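Local structure of BB0689 (Borrelia burgdorferi, 4D53) at residues A[10-15]-A[86-91]; A[42-47]-A[69-74]; A[115-120]-A[125-130]. The protein is an outer surface lipoprotein of the bacterial CAP superfamily, built on the CAP domain, whose precise molecular role remains unsettled. One frame throughout, in Å; residues are numbered along the deposited sequence.

Contact 1 of 3, residues A[10-15]-A[86-91]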
loop_
_atom_site.group_PDB
_atom_site.type_symbol
_atom_site.label_atom_id
_atom_site.label_comp_id
_atom_site.label_asym_id
_atom_site.label_seq_id
_atom_site.Cartn_x
_atom_site.Cartn_y
_atom_site.Cartn_z
ATOM N N LYS A 10 -12.631 -3.008 4.066
ATOM C CA LYS A 10 -12.731 -3.386 2.656
ATOM C C LYS A 10 -13.246 -2.263 1.800
ATOM O O LYS A 10 -12.726 -2.023 0.670
ATOM C CB LYS A 10 -13.648 -4.624 2.455
ATOM C CG LYS A 10 -13.478 -5.242 1.088
ATOM C CD LYS A 10 -14.282 -6.541 1.007
ATOM C CE LYS A 10 -14.167 -7.191 -0.363
ATOM N NZ LYS A 10 -15.443 -7.933 -0.599
ATOM N N GLU A 11 -14.291 -1.601 2.274
ATOM C CA GLU A 11 -14.882 -0.538 1.526
ATOM C C GLU A 11 -13.934 0.687 1.390
ATOM O O GLU A 11 -13.843 1.336 0.297
ATOM C CB GLU A 11 -16.206 -0.133 2.135
ATOM C CG GLU A 11 -16.966 0.885 1.327
ATOM C CD GLU A 11 -17.360 0.380 -0.070
ATOM O OE1 GLU A 11 -17.775 -0.821 -0.224
ATOM O OE2 GLU A 11 -17.198 1.204 -1.020
ATOM N N ASP A 12 -13.176 0.937 2.447
ATOM C CA ASP A 12 -12.151 1.991 2.390
ATOM C C ASP A 12 -11.188 1.745 1.274
ATOM O O ASP A 12 -10.893 2.695 0.529
ATOM C CB ASP A 12 -11.394 2.082 3.754
ATOM C CG ASP A 12 -12.294 2.421 4.928
ATOM O OD1 ASP A 12 -13.414 2.910 4.678
ATOM O OD2 ASP A 12 -11.807 2.410 6.092
ATOM N N MET A 13 -10.674 0.507 1.125
ATOM C CA MET A 13 -9.710 0.215 0.117
ATOM C C MET A 13 -10.319 0.281 -1.258
ATOM O O MET A 13 -9.635 0.652 -2.190
ATOM C CB MET A 13 -9.007 -1.130 0.301
ATOM C CG MET A 13 -8.039 -1.215 1.451
ATOM S SD MET A 13 -6.704 0.026 1.225
ATOM C CE MET A 13 -6.169 -0.392 -0.379
ATOM N N LYS A 14 -11.597 -0.063 -1.403
ATOM C CA LYS A 14 -12.264 0.136 -2.728
ATOM C C LYS A 14 -12.280 1.618 -3.141
ATOM O O LYS A 14 -11.999 1.954 -4.319
ATOM C CB LYS A 14 -13.691 -0.482 -2.606
ATOM C CG LYS A 14 -14.708 -0.355 -3.721
ATOM C CD LYS A 14 -15.959 -1.214 -3.285
ATOM C CE LYS A 14 -16.616 -1.952 -4.454
ATOM N NZ LYS A 14 -16.945 -1.010 -5.576
ATOM N N ILE A 15 -12.522 2.506 -2.190
ATOM C CA ILE A 15 -12.481 3.942 -2.430
ATOM C C ILE A 15 -11.067 4.353 -2.835
ATOM O O ILE A 15 -10.855 5.130 -3.809
ATOM C CB ILE A 15 -13.085 4.704 -1.256
ATOM C CG1 ILE A 15 -14.604 4.500 -1.189
ATOM C CG2 ILE A 15 -12.781 6.227 -1.251
ATOM C CD1 ILE A 15 -15.137 4.840 0.196
ATOM N N ILE A 86 -3.719 9.319 8.920
ATOM C CA ILE A 86 -4.265 10.219 7.897
ATOM C C ILE A 86 -5.634 9.676 7.423
ATOM O O ILE A 86 -5.700 8.527 7.042
ATOM C CB ILE A 86 -3.233 10.466 6.722
ATOM C CG1 ILE A 86 -1.907 11.040 7.252
ATOM C CG2 ILE A 86 -3.810 11.433 5.707
ATOM C CD1 ILE A 86 -0.789 11.066 6.280
ATOM N N GLU A 87 -6.655 10.511 7.340
ATOM C CA GLU A 87 -7.990 10.067 6.869
ATOM C C GLU A 87 -7.996 9.641 5.417
ATOM O O GLU A 87 -7.244 10.105 4.538
ATOM C CB GLU A 87 -9.073 11.103 7.122
ATOM C CG GLU A 87 -9.310 11.428 8.596
ATOM C CD GLU A 87 -9.756 10.237 9.457
ATOM O OE1 GLU A 87 -10.418 9.293 8.940
ATOM O OE2 GLU A 87 -9.420 10.242 10.687
ATOM N N LEU A 88 -8.927 8.756 5.122
ATOM C CA LEU A 88 -9.006 8.206 3.772
ATOM C C LEU A 88 -9.106 9.245 2.682
ATOM O O LEU A 88 -8.481 9.107 1.661
ATOM C CB LEU A 88 -10.241 7.232 3.711
ATOM C CG LEU A 88 -10.626 6.605 2.369
ATOM C CD1 LEU A 88 -9.530 5.696 1.865
ATOM C CD2 LEU A 88 -11.984 5.849 2.524
ATOM N N ASN A 89 -9.859 10.325 2.918
ATOM C CA ASN A 89 -10.092 11.343 1.925
ATOM C C ASN A 89 -8.985 12.389 1.888
ATOM O O ASN A 89 -9.033 13.309 1.106
ATOM C CB ASN A 89 -11.507 12.015 2.056
ATOM C CG ASN A 89 -11.663 12.818 3.315
ATOM O OD1 ASN A 89 -10.804 12.825 4.175
ATOM N ND2 ASN A 89 -12.802 13.488 3.444
ATOM N N ARG A 90 -7.934 12.173 2.638
ATOM C CA ARG A 90 -6.739 13.027 2.644
ATOM C C ARG A 90 -5.442 12.349 2.252
ATOM O O ARG A 90 -4.421 13.014 2.026
ATOM C CB ARG A 90 -6.534 13.617 4.050
ATOM C CG ARG A 90 -7.633 14.604 4.526
ATOM C CD ARG A 90 -8.028 15.703 3.545
ATOM N NE ARG A 90 -8.638 16.823 4.309
ATOM C CZ ARG A 90 -8.338 18.147 4.212
ATOM N NH1 ARG A 90 -7.542 18.624 3.262
ATOM N NH2 ARG A 90 -8.884 19.037 5.076
ATOM N N VAL A 91 -5.434 11.035 2.202
ATOM C CA VAL A 91 -4.196 10.299 2.071
ATOM C C VAL A 91 -3.525 10.448 0.693
ATOM O O VAL A 91 -2.267 10.558 0.595
ATOM C CB VAL A 91 -4.295 8.858 2.545
ATOM C CG1 VAL A 91 -5.100 7.960 1.602
ATOM C CG2 VAL A 91 -2.907 8.266 2.728
#

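Contact 2 of 3, residues A[42-47]-A[69-74]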
loop_
_atom_site.group_PDB
_atom_site.type_symbol
_atom_site.label_atom_id
_atom_site.label_comp_id
_atom_site.label_asym_id
_atom_site.label_seq_id
_atom_site.Cartn_x
_atom_site.Cartn_y
_atom_site.Cartn_z
ATOM N N ALA A 42 0.586 -6.738 1.928
ATOM C CA ALA A 42 0.303 -5.428 2.528
ATOM C C ALA A 42 -0.419 -5.581 3.837
ATOM O O ALA A 42 -0.117 -4.864 4.795
ATOM C CB ALA A 42 -0.499 -4.558 1.555
ATOM N N LYS A 43 -1.405 -6.489 3.931
ATOM C CA LYS A 43 -2.102 -6.710 5.142
ATOM C C LYS A 43 -1.224 -7.262 6.279
ATOM O O LYS A 43 -1.262 -6.760 7.398
ATOM C CB LYS A 43 -3.339 -7.633 4.938
ATOM C CG LYS A 43 -4.139 -7.878 6.209
ATOM C CD LYS A 43 -5.368 -8.800 5.940
ATOM C CE LYS A 43 -6.274 -8.919 7.153
ATOM N NZ LYS A 43 -7.432 -9.785 6.854
ATOM N N GLU A 44 -0.381 -8.212 5.934
ATOM C CA GLU A 44 0.498 -8.837 6.947
ATOM C C GLU A 44 1.462 -7.817 7.511
ATOM O O GLU A 44 1.705 -7.734 8.732
ATOM C CB GLU A 44 1.290 -9.970 6.318
ATOM C CG GLU A 44 0.379 -11.168 6.032
ATOM C CD GLU A 44 1.120 -12.480 5.662
ATOM O OE1 GLU A 44 2.409 -12.544 5.711
ATOM O OE2 GLU A 44 0.332 -13.420 5.326
ATOM N N TYR A 45 1.969 -6.998 6.586
ATOM C CA TYR A 45 2.920 -5.907 7.003
ATOM C C TYR A 45 2.247 -4.800 7.814
ATOM O O TYR A 45 2.793 -4.360 8.848
ATOM C CB TYR A 45 3.643 -5.354 5.779
ATOM C CG TYR A 45 4.891 -4.589 6.198
ATOM C CD1 TYR A 45 5.887 -5.181 6.965
ATOM C CD2 TYR A 45 5.085 -3.236 5.811
ATOM C CE1 TYR A 45 7.028 -4.501 7.308
ATOM C CE2 TYR A 45 6.222 -2.555 6.145
ATOM C CZ TYR A 45 7.216 -3.182 6.901
ATOM O OH TYR A 45 8.383 -2.519 7.224
ATOM N N ALA A 46 1.044 -4.377 7.411
ATOM C CA ALA A 46 0.353 -3.353 8.114
ATOM C C ALA A 46 0.132 -3.787 9.586
ATOM O O ALA A 46 0.276 -3.001 10.565
ATOM C CB ALA A 46 -0.996 -3.043 7.464
ATOM N N ILE A 47 -0.259 -5.061 9.753
ATOM C CA ILE A 47 -0.520 -5.592 11.132
ATOM C C ILE A 47 0.784 -5.585 12.005
ATOM O O ILE A 47 0.756 -5.173 13.154
ATOM C CB ILE A 47 -1.153 -7.003 11.018
ATOM C CG1 ILE A 47 -2.629 -6.813 10.571
ATOM C CG2 ILE A 47 -1.044 -7.771 12.370
ATOM C CD1 ILE A 47 -3.253 -8.116 10.104
ATOM N N HIS A 69 8.489 -11.493 -2.066
ATOM C CA HIS A 69 9.112 -12.775 -2.498
ATOM C C HIS A 69 8.871 -13.924 -1.562
ATOM O O HIS A 69 9.034 -15.064 -1.938
ATOM C CB HIS A 69 10.580 -12.652 -2.724
ATOM C CG HIS A 69 10.918 -12.018 -4.008
ATOM N ND1 HIS A 69 12.204 -11.666 -4.345
ATOM C CD2 HIS A 69 10.130 -11.611 -5.026
ATOM C CE1 HIS A 69 12.199 -11.096 -5.535
ATOM N NE2 HIS A 69 10.949 -11.042 -5.964
ATOM N N LYS A 70 8.421 -13.656 -0.360
ATOM C CA LYS A 70 8.021 -14.743 0.514
ATOM C C LYS A 70 6.834 -15.520 -0.021
ATOM O O LYS A 70 6.686 -16.689 0.277
ATOM C CB LYS A 70 7.705 -14.198 1.911
ATOM C CG LYS A 70 6.788 -15.047 2.761
ATOM C CD LYS A 70 6.764 -14.546 4.207
ATOM C CE LYS A 70 5.911 -15.424 5.117
ATOM N NZ LYS A 70 5.785 -14.775 6.457
ATOM N N TYR A 71 5.965 -14.867 -0.783
ATOM C CA TYR A 71 4.852 -15.524 -1.388
ATOM C C TYR A 71 4.977 -15.676 -2.861
ATOM O O TYR A 71 4.302 -16.553 -3.403
ATOM C CB TYR A 71 3.598 -14.761 -1.119
ATOM C CG TYR A 71 3.281 -14.776 0.318
ATOM C CD1 TYR A 71 2.919 -15.972 0.944
ATOM C CD2 TYR A 71 3.392 -13.627 1.093
ATOM C CE1 TYR A 71 2.643 -16.015 2.289
ATOM C CE2 TYR A 71 3.078 -13.652 2.444
ATOM C CZ TYR A 71 2.708 -14.853 3.036
ATOM O OH TYR A 71 2.450 -14.941 4.381
ATOM N N ASP A 72 5.768 -14.839 -3.539
ATOM C CA ASP A 72 5.792 -14.908 -4.991
ATOM C C ASP A 72 7.004 -14.275 -5.556
ATOM O O ASP A 72 7.163 -13.065 -5.622
ATOM C CB ASP A 72 4.487 -14.333 -5.584
ATOM C CG ASP A 72 4.393 -14.516 -7.095
ATOM O OD1 ASP A 72 5.433 -14.782 -7.756
ATOM O OD2 ASP A 72 3.293 -14.289 -7.631
ATOM N N GLN A 73 7.896 -15.123 -6.035
ATOM C CA GLN A 73 9.233 -14.700 -6.369
ATOM C C GLN A 73 9.264 -14.122 -7.760
ATOM O O GLN A 73 10.249 -13.532 -8.139
ATOM C CB GLN A 73 10.151 -15.906 -6.279
ATOM C CG GLN A 73 11.309 -15.751 -5.337
ATOM C CD GLN A 73 11.994 -17.080 -5.204
ATOM O OE1 GLN A 73 11.546 -17.935 -4.453
ATOM N NE2 GLN A 73 13.045 -17.291 -5.992
ATOM N N SER A 74 8.158 -14.244 -8.495
ATOM C CA SER A 74 8.115 -13.743 -9.869
ATOM C C SER A 74 8.094 -12.209 -10.008
ATOM O O SER A 74 8.432 -11.682 -11.064
ATOM C CB SER A 74 6.957 -14.367 -10.651
ATOM O OG SER A 74 5.689 -14.071 -10.079
#

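Contact 3 of 3, residues A[115-120]-A[125-130]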
loop_
_atom_site.group_PDB
_atom_site.type_symbol
_atom_site.label_atom_id
_atom_site.label_comp_id
_atom_site.label_asym_id
_atom_site.label_seq_id
_atom_site.Cartn_x
_atom_site.Cartn_y
_atom_site.Cartn_z
ATOM N N GLY A 115 -3.230 -3.246 -1.602
ATOM C CA GLY A 115 -3.033 -2.561 -0.315
ATOM C C GLY A 115 -3.956 -2.960 0.752
ATOM O O GLY A 115 -4.896 -3.817 0.560
ATOM N N TYR A 116 -3.779 -2.336 1.886
ATOM C CA TYR A 116 -4.577 -2.662 3.087
ATOM C C TYR A 116 -4.575 -1.449 4.005
ATOM O O TYR A 116 -3.543 -0.725 4.102
ATOM C CB TYR A 116 -4.022 -3.929 3.791
ATOM C CG TYR A 116 -4.863 -4.339 5.018
ATOM C CD1 TYR A 116 -6.137 -4.967 4.862
ATOM C CD2 TYR A 116 -4.472 -4.009 6.305
ATOM C CE1 TYR A 116 -6.936 -5.299 5.971
ATOM C CE2 TYR A 116 -5.262 -4.362 7.406
ATOM C CZ TYR A 116 -6.495 -4.984 7.221
ATOM O OH TYR A 116 -7.228 -5.268 8.367
ATOM N N ARG A 117 -5.691 -1.221 4.678
ATOM C CA ARG A 117 -5.832 -0.247 5.718
ATOM C C ARG A 117 -6.091 -0.973 7.041
ATOM O O ARG A 117 -7.103 -1.647 7.212
ATOM C CB ARG A 117 -6.895 0.786 5.441
ATOM C CG ARG A 117 -6.951 1.919 6.457
ATOM C CD ARG A 117 -8.242 2.698 6.457
ATOM N NE ARG A 117 -8.145 3.975 7.164
ATOM C CZ ARG A 117 -9.076 4.951 7.158
ATOM N NH1 ARG A 117 -10.254 4.799 6.569
ATOM N NH2 ARG A 117 -8.877 6.104 7.781
ATOM N N LEU A 118 -5.156 -0.829 7.961
ATOM C CA LEU A 118 -5.342 -1.264 9.390
ATOM C C LEU A 118 -5.946 -0.184 10.216
ATOM O O LEU A 118 -5.452 0.954 10.306
ATOM C CB LEU A 118 -4.006 -1.744 9.964
ATOM C CG LEU A 118 -4.100 -2.029 11.469
ATOM C CD1 LEU A 118 -4.920 -3.301 11.683
ATOM C CD2 LEU A 118 -2.694 -2.213 11.958
ATOM N N LYS A 119 -7.171 -0.434 10.739
ATOM C CA LYS A 119 -7.837 0.536 11.577
ATOM C C LYS A 119 -8.348 -0.241 12.778
ATOM O O LYS A 119 -8.938 -1.347 12.623
ATOM C CB LYS A 119 -8.892 1.180 10.758
ATOM C CG LYS A 119 -9.468 2.429 11.268
ATOM C CD LYS A 119 -10.456 2.975 10.266
ATOM C CE LYS A 119 -11.223 4.047 11.021
ATOM N NZ LYS A 119 -12.268 4.729 10.225
ATOM N N THR A 120 -7.957 0.184 13.963
ATOM C CA THR A 120 -8.201 -0.621 15.152
ATOM C C THR A 120 -9.026 0.151 16.128
ATOM O O THR A 120 -9.213 1.345 15.996
ATOM C CB THR A 120 -6.969 -1.003 15.907
ATOM O OG1 THR A 120 -6.404 0.200 16.482
ATOM C CG2 THR A 120 -6.069 -1.799 15.049
ATOM N N ASP A 125 -4.250 3.607 12.682
ATOM C CA ASP A 125 -4.764 3.852 11.316
ATOM C C ASP A 125 -3.610 3.870 10.345
ATOM O O ASP A 125 -2.927 4.951 10.201
ATOM C CB ASP A 125 -5.502 5.161 11.269
ATOM C CG ASP A 125 -6.191 5.440 9.914
ATOM O OD1 ASP A 125 -5.999 4.726 8.875
ATOM O OD2 ASP A 125 -6.971 6.437 9.832
ATOM N N ILE A 126 -3.403 2.764 9.639
ATOM C CA ILE A 126 -2.208 2.596 8.815
ATOM C C ILE A 126 -2.604 2.152 7.427
ATOM O O ILE A 126 -3.353 1.150 7.284
ATOM C CB ILE A 126 -1.247 1.580 9.408
ATOM C CG1 ILE A 126 -0.691 2.107 10.777
ATOM C CG2 ILE A 126 -0.078 1.296 8.481
ATOM C CD1 ILE A 126 0.191 1.107 11.502
ATOM N N PHE A 127 -2.269 2.766 6.372
ATOM C CA PHE A 127 -2.158 2.330 4.958
ATOM C C PHE A 127 -0.819 1.759 4.601
ATOM O O PHE A 127 0.283 2.349 4.899
ATOM C CB PHE A 127 -2.473 3.504 4.029
ATOM C CG PHE A 127 -3.884 4.006 4.145
ATOM C CD1 PHE A 127 -4.914 3.386 3.458
ATOM C CD2 PHE A 127 -4.180 5.099 4.941
ATOM C CE1 PHE A 127 -6.213 3.845 3.565
ATOM C CE2 PHE A 127 -5.477 5.564 5.049
ATOM C CZ PHE A 127 -6.495 4.937 4.362
ATOM N N VAL A 128 -0.973 0.555 3.987
ATOM C CA VAL A 128 0.155 -0.002 3.233
ATOM C C VAL A 128 -0.278 -0.242 1.795
ATOM O O VAL A 128 -1.223 -1.049 1.575
ATOM C CB VAL A 128 0.719 -1.315 3.837
ATOM C CG1 VAL A 128 1.842 -1.925 2.976
ATOM C CG2 VAL A 128 1.160 -1.150 5.314
ATOM N N VAL A 129 0.425 0.364 0.817
ATOM C CA VAL A 129 0.066 0.158 -0.617
ATOM C C VAL A 129 1.285 -0.271 -1.373
ATOM O O VAL A 129 2.314 0.361 -1.304
ATOM C CB VAL A 129 -0.688 1.338 -1.246
ATOM C CG1 VAL A 129 -1.030 1.064 -2.726
ATOM C CG2 VAL A 129 -1.884 1.762 -0.406
ATOM N N LEU A 130 1.196 -1.415 -2.055
ATOM C CA LEU A 130 2.257 -2.004 -2.808
ATOM C C LEU A 130 1.930 -1.980 -4.320
ATOM O O LEU A 130 0.782 -2.133 -4.703
ATOM C CB LEU A 130 2.433 -3.483 -2.420
ATOM C CG LEU A 130 2.711 -3.758 -0.910
ATOM C CD1 LEU A 130 2.803 -5.268 -0.505
ATOM C CD2 LEU A 130 4.006 -3.088 -0.525
#

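Contact 1 of 3, residues A[10-15]-A[86-91]
D12 and I15, one turn apart on the first helix of the chain, receive the branched end of L88 from the loop that follows strand 75-84. The helical state of 10-15 is borne out by the backbone bonds from K14 N to K10 O and from I15 N to E11 O. The first residue to meet the loop is D12, whose CA lies 7.1 Å from the CA of L88, the nearest such pair. The touching is done by both methyls of L88. Its CD1 sits 3.6 Å from the carbonyl O of D12, while CD2 lies 3.9 Å from D12 OD1 and also near D12 CB. That carboxylate has its polar partner in the sheet, because OD2 makes a salt bridge with R117. At I15 the two aliphatic side chains meet roughly at a right angle, CG2 of I15 coming 3.9 Å from CD2 of L88, with CD1 of I15 at 4.0 Å from the same methyl. L88 reaches this place by turning CG opposite its own backbone N (chi1 175°), which carries both methyls toward the helix. The loop bends here, with a backbone bond from R90 N to E87 O 2.9 Å long. L88 also touches L16 and R117, and it lies between helix 10-26 and F127 of strand 125-134. A helix packed beside the central sheet fits the alpha-beta-alpha sandwich of the CAP fold, and L88 joins that helix to the loop. Only 140 Å² is buried in all, and every contact across the segments is of van der Waals type. The chemistry therefore implies a small, partly exposed contact of one leucine with I15, the D12 side chain and the D12 carbonyl, beside a carboxylate whose charge is probably offset by R117.

Contact 2 of 3, residues A[42-47]-A[69-74]
A helical turn, 42-47, faces an irregular loop, 69-74, and because the closest CA atoms, those of E44 and K70, are 11.5 Å apart, the contact is made by side chains. The helix is confirmed by bonds from A46 N to A42 O and from I47 N to K43 O. E44 and Y71 reach out from opposite directions, the carboxylate coming up to the hydroxyl edge of the tyrosine ring, and Y71 OH donates to E44 OE1 over 2.7 Å. The acceptor is the syn lone pair of OE1, on the side of the second oxygen; OE2 is merely close to the same hydroxyl, 2.8 Å from Y71 OH. OE1 lies near the ring plane, whereas the carboxylate as a whole is turned 78° from that plane. An extended E44 chain (chi2 -168°) gives the reach. K70 lies against the ring with its CG 3.9 Å above the ring centre, and its stretched chain brings NZ to 4.1 Å from E44 OE1, too long for a salt bridge but near enough that the charge may favour an ionised carboxylate. K40 adds a cation-pi contact to the Y71 ring, and T37 and V41 of the same helix also touch it. Farther along the loop, S74 N donates to D72 OD1 (2.9 Å, 152°), an Asx turn that shapes the chain entering strand 75-84; OD2 of D72 is paired with R134. With only 92 Å² buried, this is a surface clasp. Helix 36-52 meanwhile sets A42 and A46 on the central sheet, as expected for the alpha-beta-alpha sandwich of the CAP fold, and the E44-Y71 pair joins that outer helix to the connection leading back into the sheet.

Contact 3 of 3, residues A[115-120]-A[125-130]
The beta hairpin of strands 112-119 and 125-134 is held in this contact by antiparallel pairing of G115-K119 with D125-V129, the short segments having their N-to-C directions 171° apart and their axes 4.6 Å apart. Y116 and V128 form one hydrogen-bonded pair, the bond from V128 N to Y116 O being almost straight (175°); L118 and I126 form the other, at 2.8 Å from L118 N to I126 O. R117 faces F127 in a non-hydrogen-bonded pair. These are the central strands of the CAP sheet: Y116 and V128 look toward helix 36-52, while on the other face F127 packs against W95 and V91. On that face R117 and D125 form a side-on salt bridge, R117 NE to D125 OD1 and R117 NH2 to D125 OD2, each 2.8 Å. OD1 lies in the guanidinium plane but is met from above the carboxylate, the two planes being 42° apart. The extended arginine also runs across the F127 ring, its CG 3.8 Å from the ring centroid in a CH-pi contact. The guanidinium stays nearly parallel to that ring, with F127 CZ over one face and K119 CD over the other.

From the N terminus, helix 10-26 comes first, and contact 1 closes a long loop of 70 residues when the chain returns at 86-91. Contact 2 falls wholly within that loop, closing a shorter one of 21 residues between helix 36-52 and the link from helix 64-69 to strand 75-84. Contact 3 follows both in series and spans only the hairpin turn; no contacts cross. Contacts 1 and 2 lie on opposite sides of the chain's centre, 21 Å between their centres, and do not touch. Contact 3 meets each: it touches contact 1 at D12 and R117, on the side of helix 10-26, and contact 2 where A42 and A46 meet V128, on the side of helix 36-52.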